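LINE-1 retrotransposable element ORF1 protein (Homo sapiens, PDB 2W7A) binds single-stranded nucleic acid, acts as a nucleic acid chaperone on its own transcript and is essential for LINE-1 retrotransposition. Local coordinates at residues I9-S14 / I48-Q53; Q53-S56 / P62-I65. All coordinates share one frame; numbering follows the deposited sequence. Where two conformers were deposited one is given.

Interaction 1. Residues I9-S14 / I48-Q53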
ATOM      1  N   ILE A   9      -0.738   5.853   0.892  1.00  9.58           N
ATOM      2  CA  ILE A   9      -1.157   7.242   0.636  1.00  9.89           C
ATOM      3  C   ILE A   9      -0.400   7.816  -0.549  1.00 11.53           C
ATOM      4  O   ILE A   9       0.817   7.590  -0.666  1.00 11.66           O
ATOM      5  CB  ILE A   9      -0.887   8.105   1.892  1.00 12.82           C
ATOM      6  CG1 ILE A   9      -1.692   7.564   3.070  1.00 13.86           C
ATOM      7  CG2 ILE A   9      -1.119   9.565   1.608  1.00 15.04           C
ATOM      8  CD1 ILE A   9      -1.442   8.288   4.387  1.00 21.47           C
ATOM      9  N   GLY A  10      -1.098   8.534  -1.434  1.00 10.10           N
ATOM     10  CA  GLY A  10      -0.453   9.192  -2.569  1.00 11.95           C
ATOM     11  C   GLY A  10      -0.364   8.482  -3.901  1.00 10.45           C
ATOM     12  O   GLY A  10       0.287   8.985  -4.789  1.00 12.41           O
ATOM     13  N   VAL A  11      -1.039   7.335  -4.058  1.00 10.69           N
ATOM     14  CA  VAL A  11      -1.025   6.613  -5.304  1.00 11.58           C
ATOM     15  C   VAL A  11      -2.065   7.262  -6.215  1.00 10.52           C
ATOM     16  O   VAL A  11      -3.221   7.352  -5.855  1.00 10.45           O
ATOM     17  CB  VAL A  11      -1.336   5.131  -5.106  1.00 11.14           C
ATOM     18  CG1 VAL A  11      -1.366   4.395  -6.443  1.00 13.48           C
ATOM     19  CG2 VAL A  11      -0.341   4.500  -4.103  1.00 14.95           C
ATOM     20  N   PRO A  12      -1.662   7.743  -7.396  1.00 10.99           N
ATOM     21  CA  PRO A  12      -2.623   8.447  -8.233  1.00 11.23           C
ATOM     22  C   PRO A  12      -3.820   7.559  -8.610  1.00 11.82           C
ATOM     23  O   PRO A  12      -3.646   6.348  -8.776  1.00 12.19           O
ATOM     24  CB  PRO A  12      -1.841   8.787  -9.505  1.00 12.90           C
ATOM     25  CG  PRO A  12      -0.415   8.709  -9.085  1.00 16.47           C
ATOM     26  CD  PRO A  12      -0.278   7.820  -7.933  1.00 14.44           C
ATOM     27  N   GLU A  13      -4.979   8.164  -8.686  1.00 10.20           N
ATOM     28  CA  GLU A  13      -6.169   7.456  -9.155  1.00 10.37           C
ATOM     29  C   GLU A  13      -6.091   7.223 -10.654  1.00 11.24           C
ATOM     30  O   GLU A  13      -5.423   7.963 -11.392  1.00 14.37           O
ATOM     31  CB  GLU A  13      -7.406   8.310  -8.818  1.00 10.52           C
ATOM     32  CG  GLU A  13      -7.645   8.519  -7.320  1.00 12.77           C
ATOM     33  CD  GLU A  13      -8.482   7.473  -6.629  1.00 10.10           C
ATOM     34  OE1 GLU A  13      -8.823   6.438  -7.252  1.00 11.24           O
ATOM     35  OE2 GLU A  13      -8.888   7.731  -5.462  1.00  9.51           O
ATOM     36  N   SER A  14      -6.814   6.208 -11.121  1.00 12.25           N
ATOM     37  CA  SER A  14      -6.853   5.903 -12.519  1.00 13.35           C
ATOM     38  C   SER A  14      -8.168   5.326 -12.887  1.00 16.39           C
ATOM     39  O   SER A  14      -8.702   4.482 -12.169  1.00 16.60           O
ATOM     40  CB  SER A  14      -5.770   4.884 -12.809  1.00 16.38           C
ATOM     41  OG  SER A  14      -5.893   4.330 -14.105  1.00 18.31           O
ATOM     42  N   ILE A  48      -6.898  -5.599  -0.870  1.00 15.18           N
ATOM     43  CA  ILE A  48      -6.317  -4.301  -1.281  0.60 11.31           C
ATOM     44  C   ILE A  48      -7.462  -3.497  -1.902  1.00 12.78           C
ATOM     45  O   ILE A  48      -7.974  -3.910  -2.931  1.00 16.11           O
ATOM     46  CB  ILE A  48      -5.213  -4.381  -2.413  0.60 15.44           C
ATOM     47  CG1 ILE A  48      -4.037  -5.278  -2.067  0.60 12.44           C
ATOM     48  CG2 ILE A  48      -4.657  -2.976  -2.728  0.60 14.74           C
ATOM     49  CD1 ILE A  48      -3.141  -5.549  -3.230  0.60 12.07           C
ATOM     50  N   GLN A  49      -7.824  -2.333  -1.343  1.00 12.50           N
ATOM     51  CA  GLN A  49      -8.878  -1.538  -1.943  1.00 11.83           C
ATOM     52  C   GLN A  49      -8.750  -0.057  -1.625  1.00 10.47           C
ATOM     53  O   GLN A  49      -8.291   0.334  -0.550  1.00 10.79           O
ATOM     54  CB  GLN A  49     -10.281  -1.985  -1.478  1.00 16.66           C
ATOM     55  CG  GLN A  49     -10.547  -1.822  -0.045  1.00 19.66           C
ATOM     56  CD  GLN A  49     -11.637  -2.765   0.453  1.00 36.99           C
ATOM     57  OE1 GLN A  49     -12.741  -2.741  -0.052  1.00 40.97           O
ATOM     58  NE2 GLN A  49     -11.318  -3.593   1.449  1.00 43.63           N
ATOM     59  N   ARG A  50      -9.227   0.747  -2.560  1.00 10.82           N
ATOM     60  CA  ARG A  50      -9.402   2.167  -2.270  1.00  8.48           C
ATOM     61  C   ARG A  50     -10.482   2.357  -1.239  1.00 10.66           C
ATOM     62  O   ARG A  50     -11.445   1.566  -1.201  1.00 13.43           O
ATOM     63  CB  ARG A  50      -9.765   2.938  -3.509  1.00  9.95           C
ATOM     64  CG  ARG A  50      -8.715   2.915  -4.585  1.00  8.96           C
ATOM     65  CD  ARG A  50      -7.724   4.060  -4.485  1.00  9.15           C
ATOM     66  NE  ARG A  50      -6.747   3.955  -5.548  1.00  9.08           N
ATOM     67  CZ  ARG A  50      -5.752   4.798  -5.772  1.00  9.63           C
ATOM     68  NH1 ARG A  50      -5.575   5.843  -4.992  1.00 10.10           N
ATOM     69  NH2 ARG A  50      -4.967   4.610  -6.830  1.00 10.39           N
ATOM     70  N   THR A  51     -10.342   3.403  -0.417  1.00 10.17           N
ATOM     71  CA  THR A  51     -11.369   3.749   0.557  1.00 12.50           C
ATOM     72  C   THR A  51     -11.690   5.238   0.464  1.00 11.99           C
ATOM     73  O   THR A  51     -10.788   6.020   0.344  1.00 12.55           O
ATOM     74  CB  THR A  51     -10.951   3.345   1.999  1.00 14.66           C
ATOM     75  OG1 THR A  51     -12.072   3.549   2.902  1.00 19.56           O
ATOM     76  CG2 THR A  51      -9.762   4.118   2.481  1.00 15.06           C
ATOM     77  N   PRO A  52     -12.981   5.626   0.497  1.00 13.23           N
ATOM     78  CA  PRO A  52     -14.123   4.762   0.393  1.00 13.38           C
ATOM     79  C   PRO A  52     -14.287   4.164  -1.004  1.00 13.27           C
ATOM     80  O   PRO A  52     -13.540   4.460  -1.954  1.00 14.22           O
ATOM     81  CB  PRO A  52     -15.315   5.691   0.717  1.00 16.37           C
ATOM     82  CG  PRO A  52     -14.879   6.987   0.286  1.00 17.63           C
ATOM     83  CD  PRO A  52     -13.371   7.038   0.455  1.00 14.82           C
ATOM     84  N   GLN A  53     -15.318   3.356  -1.179  1.00 13.85           N
ATOM     85  CA  GLN A  53     -15.536   2.663  -2.426  1.00 16.35           C
ATOM     86  C   GLN A  53     -15.934   3.584  -3.554  1.00 17.02           C
ATOM     87  O   GLN A  53     -15.739   3.255  -4.707  1.00 22.86           O
ATOM     88  CB  GLN A  53     -16.594   1.549  -2.195  1.00 26.23           C
ATOM     89  CG  GLN A  53     -17.044   0.826  -3.450  1.00 36.73           C
ATOM     90  CD  GLN A  53     -18.345   0.106  -3.236  1.00 41.73           C
ATOM     91  OE1 GLN A  53     -19.317   0.324  -3.977  1.00 39.78           O
ATOM     92  NE2 GLN A  53     -18.399  -0.715  -2.182  1.00 45.21           N
TER
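One face of the Arg50 guanidinium carries the carboxylate of Glu13, stacked on it with the two planes 18° apart, while the edge is taken by the carbonyl oxygens of Val11 and Pro12. Glu13 OE1 stands 3.7 Å from Arg50 NE, a long salt bridge: OE1 rides above the flat group, so this is electrostatic attraction and not a directed hydrogen bond. At the edge, Arg50 NH1 donates to Val11 O over 2.9 Å, nearly straight at 165° and in the guanidinium plane. Arg50 NH2 reaches Pro12 O, also at 2.9 Å, but approaches from above that carbonyl plane, and the bond is bent. Val11 CG1 packs 3.6 Å from Arg50 NH2.

The domain is a noncanonical RRM. Here the loop following strand 5-9 is tied to outer strand 45-51, although strand 64-69 lies between those strands in the antiparallel sheet. A bend at chi2 (-91°) turns the Arg50 chain to the loop carbonyls. Further polar partners grip the buried guanidinium: Glu17 OE1 pairs with NH2, and Arg63 O accepts from NH1. Glu13 has its stronger polar partner in Arg63, whose NE forms a salt bridge with OE2.

Interaction 2. Residues Q53-S56 / P62-I65; sequences QRYS and PRHI
Arg63 reaches the backbone of Gln53 and the ring of Tyr55 with different parts of its polar end. Its NH1 donates to Gln53 O at 3.3 Å with an N-H...O angle of 124°, a long and bent geometry that marks the hydrogen bond as weak. The carbonyl oxygen sits at the guanidinium edge, near its plane. On the Tyr55 side, Arg63 NE comes up to the ring edge, 3.8 Å from CD2. Ring and guanidinium planes stand 79° apart, and with NE near the ring plane this is an edge contact rather than a cation-pi stack. Tyr55 CB lies over the centre of one guanidinium face, so the root of the tyrosine, not its ring, occupies that face. The aliphatic part of the arginine takes part as well: Arg63 CD is 4.0 Å from Arg54 O.

A turn of the Arg63 chain at chi3 (-66°) accounts for this placing, bringing the guanidinium alongside the backbone of Gln53 to Tyr55. Stronger bonds to that group come from residues beyond the two segments. Glu13 OE2 forms a salt bridge with Arg63 NE, and Pro52 O accepts from NH1, which therefore serves two successive carbonyls, those of Pro52 and Gln53. Glu13 also touches Tyr55 and Pro62.

The contact is at the surface, joining the two ends of the long loop between strands 45-51 and 64-69. These strands are antiparallel neighbours in the RRM sheet, paired through the backbones of Thr51 and His64, while the side chain of Ile65 touches Leu8 of strand 5-9 and Ile48 of strand 45-51.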
ATOM      1  N   GLN A  53     -15.318   3.356  -1.179  1.00 13.85           N
ATOM      2  CA  GLN A  53     -15.536   2.663  -2.426  1.00 16.35           C
ATOM      3  C   GLN A  53     -15.934   3.584  -3.554  1.00 17.02           C
ATOM      4  O   GLN A  53     -15.739   3.255  -4.707  1.00 22.86           O
ATOM      5  CB  GLN A  53     -16.594   1.549  -2.195  1.00 26.23           C
ATOM      6  CG  GLN A  53     -17.044   0.826  -3.450  1.00 36.73           C
ATOM      7  CD  GLN A  53     -18.345   0.106  -3.236  1.00 41.73           C
ATOM      8  OE1 GLN A  53     -19.317   0.324  -3.977  1.00 39.78           O
ATOM      9  NE2 GLN A  53     -18.399  -0.715  -2.182  1.00 45.21           N
ATOM     10  N   ARG A  54     -16.506   4.735  -3.258  1.00 14.56           N
ATOM     11  CA  ARG A  54     -16.808   5.693  -4.310  1.00 14.75           C
ATOM     12  C   ARG A  54     -15.925   6.926  -4.192  1.00 13.86           C
ATOM     13  O   ARG A  54     -15.502   7.322  -3.080  1.00 14.97           O
ATOM     14  CB  ARG A  54     -18.252   6.138  -4.293  1.00 21.22           C
ATOM     15  CG  ARG A  54     -18.607   7.008  -3.122  1.00 34.88           C
ATOM     16  CD  ARG A  54     -19.475   8.176  -3.544  1.00 45.82           C
ATOM     17  NE  ARG A  54     -19.855   8.995  -2.399  1.00 52.37           N
ATOM     18  CZ  ARG A  54     -20.678  10.037  -2.463  1.00 55.16           C
ATOM     19  NH1 ARG A  54     -21.212  10.401  -3.625  1.00 47.21           N
ATOM     20  NH2 ARG A  54     -20.961  10.729  -1.360  1.00 63.00           N
ATOM     21  N   TYR A  55     -15.671   7.523  -5.340  1.00 11.63           N
ATOM     22  CA  TYR A  55     -14.981   8.776  -5.402  1.00 10.27           C
ATOM     23  C   TYR A  55     -16.027   9.903  -5.581  1.00  9.63           C
ATOM     24  O   TYR A  55     -16.606  10.046  -6.675  1.00 10.61           O
ATOM     25  CB  TYR A  55     -14.007   8.764  -6.589  1.00  8.67           C
ATOM     26  CG  TYR A  55     -13.007   9.882  -6.606  1.00  9.45           C
ATOM     27  CD1 TYR A  55     -13.416  11.195  -6.814  1.00  9.76           C
ATOM     28  CD2 TYR A  55     -11.677   9.647  -6.341  1.00 11.49           C
ATOM     29  CE1 TYR A  55     -12.504  12.253  -6.817  1.00 11.65           C
ATOM     30  CE2 TYR A  55     -10.779  10.677  -6.360  1.00 12.63           C
ATOM     31  CZ  TYR A  55     -11.165  11.971  -6.585  1.00 12.97           C
ATOM     32  OH  TYR A  55     -10.201  12.959  -6.555  1.00 17.99           O
ATOM     33  N   SER A  56     -16.267  10.699  -4.539  1.00 10.25           N
ATOM     34  CA  SER A  56     -17.380  11.624  -4.546  1.00  9.46           C
ATOM     35  C   SER A  56     -17.094  12.884  -5.352  1.00 12.39           C
ATOM     36  O   SER A  56     -15.968  13.157  -5.713  1.00 12.38           O
ATOM     37  CB  SER A  56     -17.720  11.992  -3.114  1.00 12.99           C
ATOM     38  OG  SER A  56     -16.813  12.973  -2.671  1.00 14.87           O
ATOM     39  N   PRO A  62      -6.538  12.037  -3.929  1.00  8.28           N
ATOM     40  CA  PRO A  62      -6.646  10.612  -4.185  1.00 10.22           C
ATOM     41  C   PRO A  62      -6.937   9.826  -2.959  1.00  8.87           C
ATOM     42  O   PRO A  62      -6.409  10.117  -1.878  1.00 10.98           O
ATOM     43  CB  PRO A  62      -5.272  10.211  -4.753  1.00  9.74           C
ATOM     44  CG  PRO A  62      -4.389  11.266  -4.291  1.00 10.45           C
ATOM     45  CD  PRO A  62      -5.210  12.546  -4.327  1.00 10.78           C
ATOM     46  N   ARG A  63      -7.771   8.789  -3.131  1.00  8.53           N
ATOM     47  CA  ARG A  63      -8.129   7.977  -1.985  1.00  8.86           C
ATOM     48  C   ARG A  63      -6.933   7.201  -1.480  1.00  9.34           C
ATOM     49  O   ARG A  63      -6.071   6.755  -2.276  1.00 10.84           O
ATOM     50  CB  ARG A  63      -9.236   7.013  -2.339  1.00 10.13           C
ATOM     51  CG  ARG A  63     -10.569   7.710  -2.621  1.00  9.31           C
ATOM     52  CD  ARG A  63     -11.560   6.766  -3.214  1.00  9.69           C
ATOM     53  NE  ARG A  63     -11.152   6.329  -4.502  1.00  8.72           N
ATOM     54  CZ  ARG A  63     -11.797   5.453  -5.220  1.00  9.53           C
ATOM     55  NH1 ARG A  63     -12.871   4.865  -4.743  1.00 13.51           N
ATOM     56  NH2 ARG A  63     -11.341   5.188  -6.443  1.00 12.65           N
ATOM     57  N   HIS A  64      -6.905   6.985  -0.163  1.00  9.81           N
ATOM     58  CA  HIS A  64      -5.990   6.019   0.397  1.00  9.24           C
ATOM     59  C   HIS A  64      -6.355   4.627  -0.072  1.00  9.19           C
ATOM     60  O   HIS A  64      -7.502   4.362  -0.418  1.00 10.71           O
ATOM     61  CB  HIS A  64      -6.054   6.046   1.925  1.00 10.82           C
ATOM     62  CG  HIS A  64      -5.640   7.339   2.552  1.00 15.21           C
ATOM     63  ND1 HIS A  64      -5.655   7.547   3.918  1.00 21.10           N
ATOM     64  CD2 HIS A  64      -5.146   8.465   2.009  1.00 13.97           C
ATOM     65  CE1 HIS A  64      -5.208   8.763   4.175  1.00 20.84           C
ATOM     66  NE2 HIS A  64      -4.897   9.347   3.035  1.00 18.24           N
ATOM     67  N   ILE A  65      -5.363   3.745  -0.102  1.00  8.28           N
ATOM     68  CA  ILE A  65      -5.568   2.355  -0.367  1.00  7.97           C
ATOM     69  C   ILE A  65      -5.339   1.610   0.951  1.00  9.65           C
ATOM     70  O   ILE A  65      -4.266   1.762   1.596  1.00 11.47           O
ATOM     71  CB  ILE A  65      -4.573   1.846  -1.449  1.00  7.85           C
ATOM     72  CG1 ILE A  65      -4.820   2.492  -2.810  1.00  8.88           C
ATOM     73  CG2 ILE A  65      -4.562   0.308  -1.557  1.00 10.82           C
ATOM     74  CD1 ILE A  65      -3.679   2.342  -3.812  1.00 11.72           C
TER

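Overall arrangement
Interactions 1 and 2 form one continuous polar cluster at the end of the sheet, their centres about 5 Å apart and Gln53 common to both. Glu13 bridges them: its OE2 lies 2.8 Å from Arg63 NE in a salt bridge, so one carboxylate serves an arginine from each contact. A second tie is the probable hydrogen bond from Arg63 NH1 to Pro52 O at 2.9 Å. Together 9-14, 48-53, 53-56 and 62-65 connect two loops with the ends of neighbouring strands 45-51 and 64-69 in the RRM domain, which acts with the C-terminal domain in RNA binding; the structure holds no nucleic acid by which a binding site could be placed.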